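Local coordinates for protein racemase, putative (Roseobacter denitrificans, PDB 3TCS) that binds magnesium and D-alanine in a TIM-barrel domain of the mandelate racemase/muconate lactonizing enzyme family and may act as a racemase or hydro-lyase, at residues P279-L284 and C288-V293; R292-A297 and R323-A328. All coordinates share one frame; numbering follows the deposited sequence.

Contact 1 (P279-L284 and C288-V293); sequences PDILYL and CRTLRV
R289 reaches back from the first turn of helix 287-300 to grip the backbone carbonyl of L284. Its NE donates to L284 O at 2.7 Å with an N-H...O angle of 163°; NE lies in the plane of the L284 carbonyl, and the oxygen is only 6° out of the guanidinium plane, so the group meets it edge-on. NH2 adds a weak bond to the same oxygen. A bend at chi3 turns this edge toward the loop.

L284 packs its side chain against the helix. With CG anti to the backbone N (chi1 -178°), its CD2 branch lies close over the T290 backbone, 3.5 Å from CA, which is tight for two carbons, and 3.6 Å from V293 CG2. T290 sits between L284 and I281: OG1 approaches I281 CA at 3.4 Å, although its hydrogen bond goes to G286 O, while CG2 meets P279 CG at 4.1 Å, the two side chains crossing near a right angle. W265 of helix 262-270 also packs on P279, L284 and V293.

Within the loop, D280 OD1 accepts from Y283 N, an Asx motif, and D280 OD2 bonds H307 ND1 of the D-alanine pocket. The contacts join the loop after strand 276-277 to helix 287-300, a beta-to-alpha connection of the TIM barrel.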
loop_
_atom_site.group_PDB
_atom_site.type_symbol
_atom_site.label_atom_id
_atom_site.label_comp_id
_atom_site.label_asym_id
_atom_site.label_seq_id
_atom_site.Cartn_x
_atom_site.Cartn_y
_atom_site.Cartn_z
ATOM N N PRO B 279 -16.107 -2.025 -3.558
ATOM C CA PRO B 279 -14.932 -2.693 -3.000
ATOM C C PRO B 279 -14.682 -4.032 -3.696
ATOM O O PRO B 279 -15.615 -4.645 -4.223
ATOM C CB PRO B 279 -15.317 -2.887 -1.537
ATOM C CG PRO B 279 -16.803 -3.118 -1.621
ATOM C CD PRO B 279 -17.238 -2.057 -2.617
ATOM N N ASP B 280 -13.421 -4.458 -3.726
ATOM C CA ASP B 280 -13.070 -5.765 -4.273
ATOM C C ASP B 280 -12.726 -6.534 -2.997
ATOM O O ASP B 280 -11.820 -6.153 -2.262
ATOM C CB ASP B 280 -11.849 -5.682 -5.201
ATOM C CG ASP B 280 -11.406 -7.057 -5.709
ATOM O OD1 ASP B 280 -10.876 -7.844 -4.901
ATOM O OD2 ASP B 280 -11.597 -7.355 -6.908
ATOM N N ILE B 281 -13.476 -7.595 -2.723
ATOM C CA ILE B 281 -13.277 -8.381 -1.514
ATOM C C ILE B 281 -11.838 -8.784 -1.219
ATOM O O ILE B 281 -11.401 -8.761 -0.063
ATOM C CB ILE B 281 -14.148 -9.654 -1.549
ATOM C CG1 ILE B 281 -15.627 -9.259 -1.473
ATOM C CG2 ILE B 281 -13.764 -10.592 -0.405
ATOM C CD1 ILE B 281 -16.582 -10.398 -1.773
ATOM N N LEU B 282 -11.099 -9.153 -2.255
ATOM C CA LEU B 282 -9.727 -9.587 -2.046
ATOM C C LEU B 282 -8.702 -8.450 -1.991
ATOM O O LEU B 282 -7.733 -8.536 -1.237
ATOM C CB LEU B 282 -9.359 -10.637 -3.103
ATOM C CG LEU B 282 -10.333 -11.832 -3.111
ATOM C CD1 LEU B 282 -9.869 -12.868 -4.131
ATOM C CD2 LEU B 282 -10.415 -12.469 -1.716
ATOM N N TYR B 283 -8.897 -7.384 -2.768
ATOM C CA TYR B 283 -7.954 -6.266 -2.700
ATOM C C TYR B 283 -8.111 -5.565 -1.347
ATOM O O TYR B 283 -7.157 -4.993 -0.815
ATOM C CB TYR B 283 -8.214 -5.218 -3.795
ATOM C CG TYR B 283 -7.930 -5.637 -5.226
ATOM C CD1 TYR B 283 -6.922 -6.555 -5.528
ATOM C CD2 TYR B 283 -8.645 -5.071 -6.288
ATOM C CE1 TYR B 283 -6.632 -6.900 -6.850
ATOM C CE2 TYR B 283 -8.362 -5.409 -7.614
ATOM C CZ TYR B 283 -7.352 -6.325 -7.886
ATOM O OH TYR B 283 -7.054 -6.653 -9.191
ATOM N N LEU B 284 -9.324 -5.606 -0.802
ATOM C CA LEU B 284 -9.628 -4.940 0.464
ATOM C C LEU B 284 -9.175 -5.686 1.718
ATOM O O LEU B 284 -9.129 -5.106 2.800
ATOM C CB LEU B 284 -11.133 -4.646 0.542
ATOM C CG LEU B 284 -11.740 -3.914 1.747
ATOM C CD1 LEU B 284 -10.973 -2.632 2.050
ATOM C CD2 LEU B 284 -13.201 -3.590 1.427
ATOM N N CYS B 288 -14.441 -9.884 6.209
ATOM C CA CYS B 288 -14.597 -9.053 7.399
ATOM C C CYS B 288 -14.360 -7.577 7.108
ATOM O O CYS B 288 -15.165 -6.724 7.477
ATOM C CB CYS B 288 -13.648 -9.515 8.503
ATOM S SG CYS B 288 -14.080 -11.116 9.186
ATOM N N ARG B 289 -13.257 -7.272 6.439
ATOM C CA ARG B 289 -12.950 -5.886 6.130
ATOM C C ARG B 289 -13.926 -5.312 5.107
ATOM O O ARG B 289 -14.283 -4.138 5.180
ATOM C CB ARG B 289 -11.493 -5.776 5.670
ATOM C CG ARG B 289 -10.498 -5.976 6.835
ATOM C CD ARG B 289 -9.074 -6.163 6.345
ATOM N NE ARG B 289 -8.685 -5.101 5.428
ATOM C CZ ARG B 289 -8.206 -3.917 5.794
ATOM N NH1 ARG B 289 -8.036 -3.621 7.079
ATOM N NH2 ARG B 289 -7.912 -3.018 4.864
ATOM N N THR B 290 -14.380 -6.133 4.165
ATOM C CA THR B 290 -15.346 -5.647 3.185
ATOM C C THR B 290 -16.661 -5.307 3.902
ATOM O O THR B 290 -17.322 -4.322 3.567
ATOM C CB THR B 290 -15.614 -6.694 2.081
ATOM O OG1 THR B 290 -14.397 -6.944 1.362
ATOM C CG2 THR B 290 -16.670 -6.184 1.110
ATOM N N LEU B 291 -17.031 -6.115 4.892
ATOM C CA LEU B 291 -18.257 -5.869 5.651
ATOM C C LEU B 291 -18.192 -4.528 6.394
ATOM O O LEU B 291 -19.222 -3.901 6.651
ATOM C CB LEU B 291 -18.516 -7.008 6.638
ATOM C CG LEU B 291 -18.917 -8.340 5.991
ATOM C CD1 LEU B 291 -19.087 -9.411 7.062
ATOM C CD2 LEU B 291 -20.209 -8.155 5.208
ATOM N N ARG B 292 -16.986 -4.091 6.744
ATOM C CA ARG B 292 -16.841 -2.805 7.422
ATOM C C ARG B 292 -17.188 -1.696 6.434
ATOM O O ARG B 292 -17.827 -0.712 6.798
ATOM C CB ARG B 292 -15.415 -2.613 7.938
ATOM C CG ARG B 292 -15.015 -3.608 9.006
ATOM C CD ARG B 292 -13.661 -3.264 9.593
ATOM N NE ARG B 292 -13.021 -4.434 10.186
ATOM C CZ ARG B 292 -11.791 -4.435 10.693
ATOM N NH1 ARG B 292 -11.072 -3.320 10.683
ATOM N NH2 ARG B 292 -11.273 -5.555 11.187
ATOM N N VAL B 293 -16.774 -1.862 5.179
ATOM C CA VAL B 293 -17.081 -0.873 4.154
ATOM C C VAL B 293 -18.576 -0.929 3.842
ATOM O O VAL B 293 -19.217 0.102 3.655
ATOM C CB VAL B 293 -16.261 -1.118 2.872
ATOM C CG1 VAL B 293 -16.728 -0.186 1.751
ATOM C CG2 VAL B 293 -14.784 -0.875 3.162
#

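Contact 2 (R292-A297 and R323-A328); sequences RVVEMA and RAIPNA
V294 meets I325 and N327 chiefly through one methyl, CG1, which is directed from the helix toward the loop. CG1 lies 3.7 Å from I325 CG2 and 3.4 Å from N327 OD1, so the same methyl has an apolar neighbour and a polar one; CG2 of V294 is a little farther from I325, at 4.1 Å from its CG2.

I325 turns its short branch to the helix. Its CG1 stands between the backbone N and the carbonyl carbon (chi1 63°), which leaves CG2 anti to the carbonyl carbon and facing V294. The partners belong to consecutive parts of the TIM barrel: helix 287-300 on one side, and on the other the loop that leads from helix 314-322 into strand 332-335. V304, in the chain after helix 287-300, packs on I325 and N327.

N327 takes the same kind of first torsion (57°), and this carries its amide across to the V294 carbonyl. There ND2 gives a weak bond to V294 O, 3.3 Å long with an N-H...O angle of 143°; the stronger partner of ND2 is L302 O. The amide nitrogen is therefore shared between two backbone carbonyls, one within helix 287-300 and one just beyond it, while A297 CB touches it at 3.7 Å. The other amide atom, OD1, is buried against V294 CG1 and has no hydrogen-bonding partner in the model.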
loop_
_atom_site.group_PDB
_atom_site.type_symbol
_atom_site.label_atom_id
_atom_site.label_comp_id
_atom_site.label_asym_id
_atom_site.label_seq_id
_atom_site.Cartn_x
_atom_site.Cartn_y
_atom_site.Cartn_z
ATOM N N ARG B 292 -16.986 -4.091 6.744
ATOM C CA ARG B 292 -16.841 -2.805 7.422
ATOM C C ARG B 292 -17.188 -1.696 6.434
ATOM O O ARG B 292 -17.827 -0.712 6.798
ATOM C CB ARG B 292 -15.415 -2.613 7.938
ATOM C CG ARG B 292 -15.015 -3.608 9.006
ATOM C CD ARG B 292 -13.661 -3.264 9.593
ATOM N NE ARG B 292 -13.021 -4.434 10.186
ATOM C CZ ARG B 292 -11.791 -4.435 10.693
ATOM N NH1 ARG B 292 -11.072 -3.320 10.683
ATOM N NH2 ARG B 292 -11.273 -5.555 11.187
ATOM N N VAL B 293 -16.774 -1.862 5.179
ATOM C CA VAL B 293 -17.081 -0.873 4.154
ATOM C C VAL B 293 -18.576 -0.929 3.842
ATOM O O VAL B 293 -19.217 0.102 3.655
ATOM C CB VAL B 293 -16.261 -1.118 2.872
ATOM C CG1 VAL B 293 -16.728 -0.186 1.751
ATOM C CG2 VAL B 293 -14.784 -0.875 3.162
ATOM N N VAL B 294 -19.127 -2.138 3.797
ATOM C CA VAL B 294 -20.553 -2.315 3.537
ATOM C C VAL B 294 -21.369 -1.551 4.587
ATOM O O VAL B 294 -22.376 -0.914 4.264
ATOM C CB VAL B 294 -20.941 -3.807 3.577
ATOM C CG1 VAL B 294 -22.455 -3.964 3.587
ATOM C CG2 VAL B 294 -20.347 -4.527 2.372
ATOM N N GLU B 295 -20.933 -1.616 5.842
ATOM C CA GLU B 295 -21.636 -0.915 6.917
ATOM C C GLU B 295 -21.488 0.609 6.782
ATOM O O GLU B 295 -22.442 1.348 7.019
ATOM C CB GLU B 295 -21.119 -1.399 8.275
ATOM C CG GLU B 295 -21.683 -0.669 9.494
ATOM C CD GLU B 295 -23.208 -0.621 9.546
ATOM O OE1 GLU B 295 -23.877 -1.564 9.064
ATOM O OE2 GLU B 295 -23.745 0.369 10.093
ATOM N N MET B 296 -20.300 1.081 6.408
ATOM C CA MET B 296 -20.098 2.521 6.218
ATOM C C MET B 296 -21.102 2.996 5.177
ATOM O O MET B 296 -21.765 4.020 5.348
ATOM C CB MET B 296 -18.704 2.828 5.678
ATOM C CG MET B 296 -17.546 2.545 6.603
ATOM S SD MET B 296 -16.003 2.895 5.734
ATOM C CE MET B 296 -14.807 2.262 6.918
ATOM N N ALA B 297 -21.184 2.244 4.084
ATOM C CA ALA B 297 -22.088 2.565 2.989
ATOM C C ALA B 297 -23.545 2.463 3.418
ATOM O O ALA B 297 -24.351 3.350 3.122
ATOM C CB ALA B 297 -21.831 1.635 1.808
ATOM N N ARG B 323 -25.747 -11.907 -1.574
ATOM C CA ARG B 323 -26.938 -12.619 -1.118
ATOM C C ARG B 323 -27.151 -12.354 0.367
ATOM O O ARG B 323 -28.108 -12.849 0.958
ATOM C CB ARG B 323 -26.791 -14.133 -1.319
ATOM C CG ARG B 323 -26.922 -14.637 -2.758
ATOM C CD ARG B 323 -28.325 -14.428 -3.340
ATOM N NE ARG B 323 -29.403 -14.921 -2.482
ATOM C CZ ARG B 323 -30.693 -14.854 -2.801
ATOM N NH1 ARG B 323 -31.060 -14.323 -3.960
ATOM N NH2 ARG B 323 -31.621 -15.289 -1.957
ATOM N N ALA B 324 -26.264 -11.573 0.972
ATOM C CA ALA B 324 -26.383 -11.310 2.398
ATOM C C ALA B 324 -26.489 -9.850 2.839
ATOM O O ALA B 324 -27.203 -9.547 3.791
ATOM C CB ALA B 324 -25.225 -11.975 3.130
ATOM N N ILE B 325 -25.804 -8.938 2.163
ATOM C CA ILE B 325 -25.849 -7.544 2.602
ATOM C C ILE B 325 -27.202 -6.870 2.362
ATOM O O ILE B 325 -27.896 -7.177 1.394
ATOM C CB ILE B 325 -24.709 -6.725 1.956
ATOM C CG1 ILE B 325 -24.863 -6.697 0.439
ATOM C CG2 ILE B 325 -23.360 -7.341 2.337
ATOM C CD1 ILE B 325 -23.897 -5.733 -0.244
ATOM N N PRO B 326 -27.592 -5.938 3.250
ATOM C CA PRO B 326 -28.869 -5.219 3.148
ATOM C C PRO B 326 -28.920 -4.089 2.123
ATOM O O PRO B 326 -30.005 -3.612 1.776
ATOM C CB PRO B 326 -29.069 -4.694 4.564
ATOM C CG PRO B 326 -27.676 -4.331 4.960
ATOM C CD PRO B 326 -26.874 -5.546 4.477
ATOM N N ASN B 327 -27.759 -3.657 1.649
ATOM C CA ASN B 327 -27.690 -2.559 0.688
ATOM C C ASN B 327 -26.963 -2.970 -0.592
ATOM O O ASN B 327 -26.079 -2.264 -1.077
ATOM C CB ASN B 327 -26.981 -1.361 1.336
ATOM C CG ASN B 327 -25.587 -1.715 1.852
ATOM O OD1 ASN B 327 -25.330 -2.857 2.244
ATOM N ND2 ASN B 327 -24.686 -0.730 1.870
ATOM N N ALA B 328 -27.344 -4.117 -1.139
ATOM C CA ALA B 328 -26.719 -4.606 -2.362
ATOM C C ALA B 328 -27.115 -3.765 -3.567
ATOM O O ALA B 328 -28.234 -3.247 -3.638
ATOM C CB ALA B 328 -27.109 -6.062 -2.601
#

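Contacts 1 and 2 use successive turns of helix 287-300: their segments overlap at R292 and V293, and their centres are 10 Å apart. V293 contributes to contact 1, whereas its neighbour V294 is directed to contact 2, so adjacent valines serve different loops. The centre of contact 1 is about 9 Å from the centre of the chain and that of contact 2 about 14 Å; all touching residues of contact 1 are buried, those of contact 2 partly. Contact 1 is also nearer the active site: the P279 side chain is about 7 Å from that of the magnesium ligand E257 and about 11 Å from both the magnesium ion and the bound D-alanine. Contact 2 lies away from these sites.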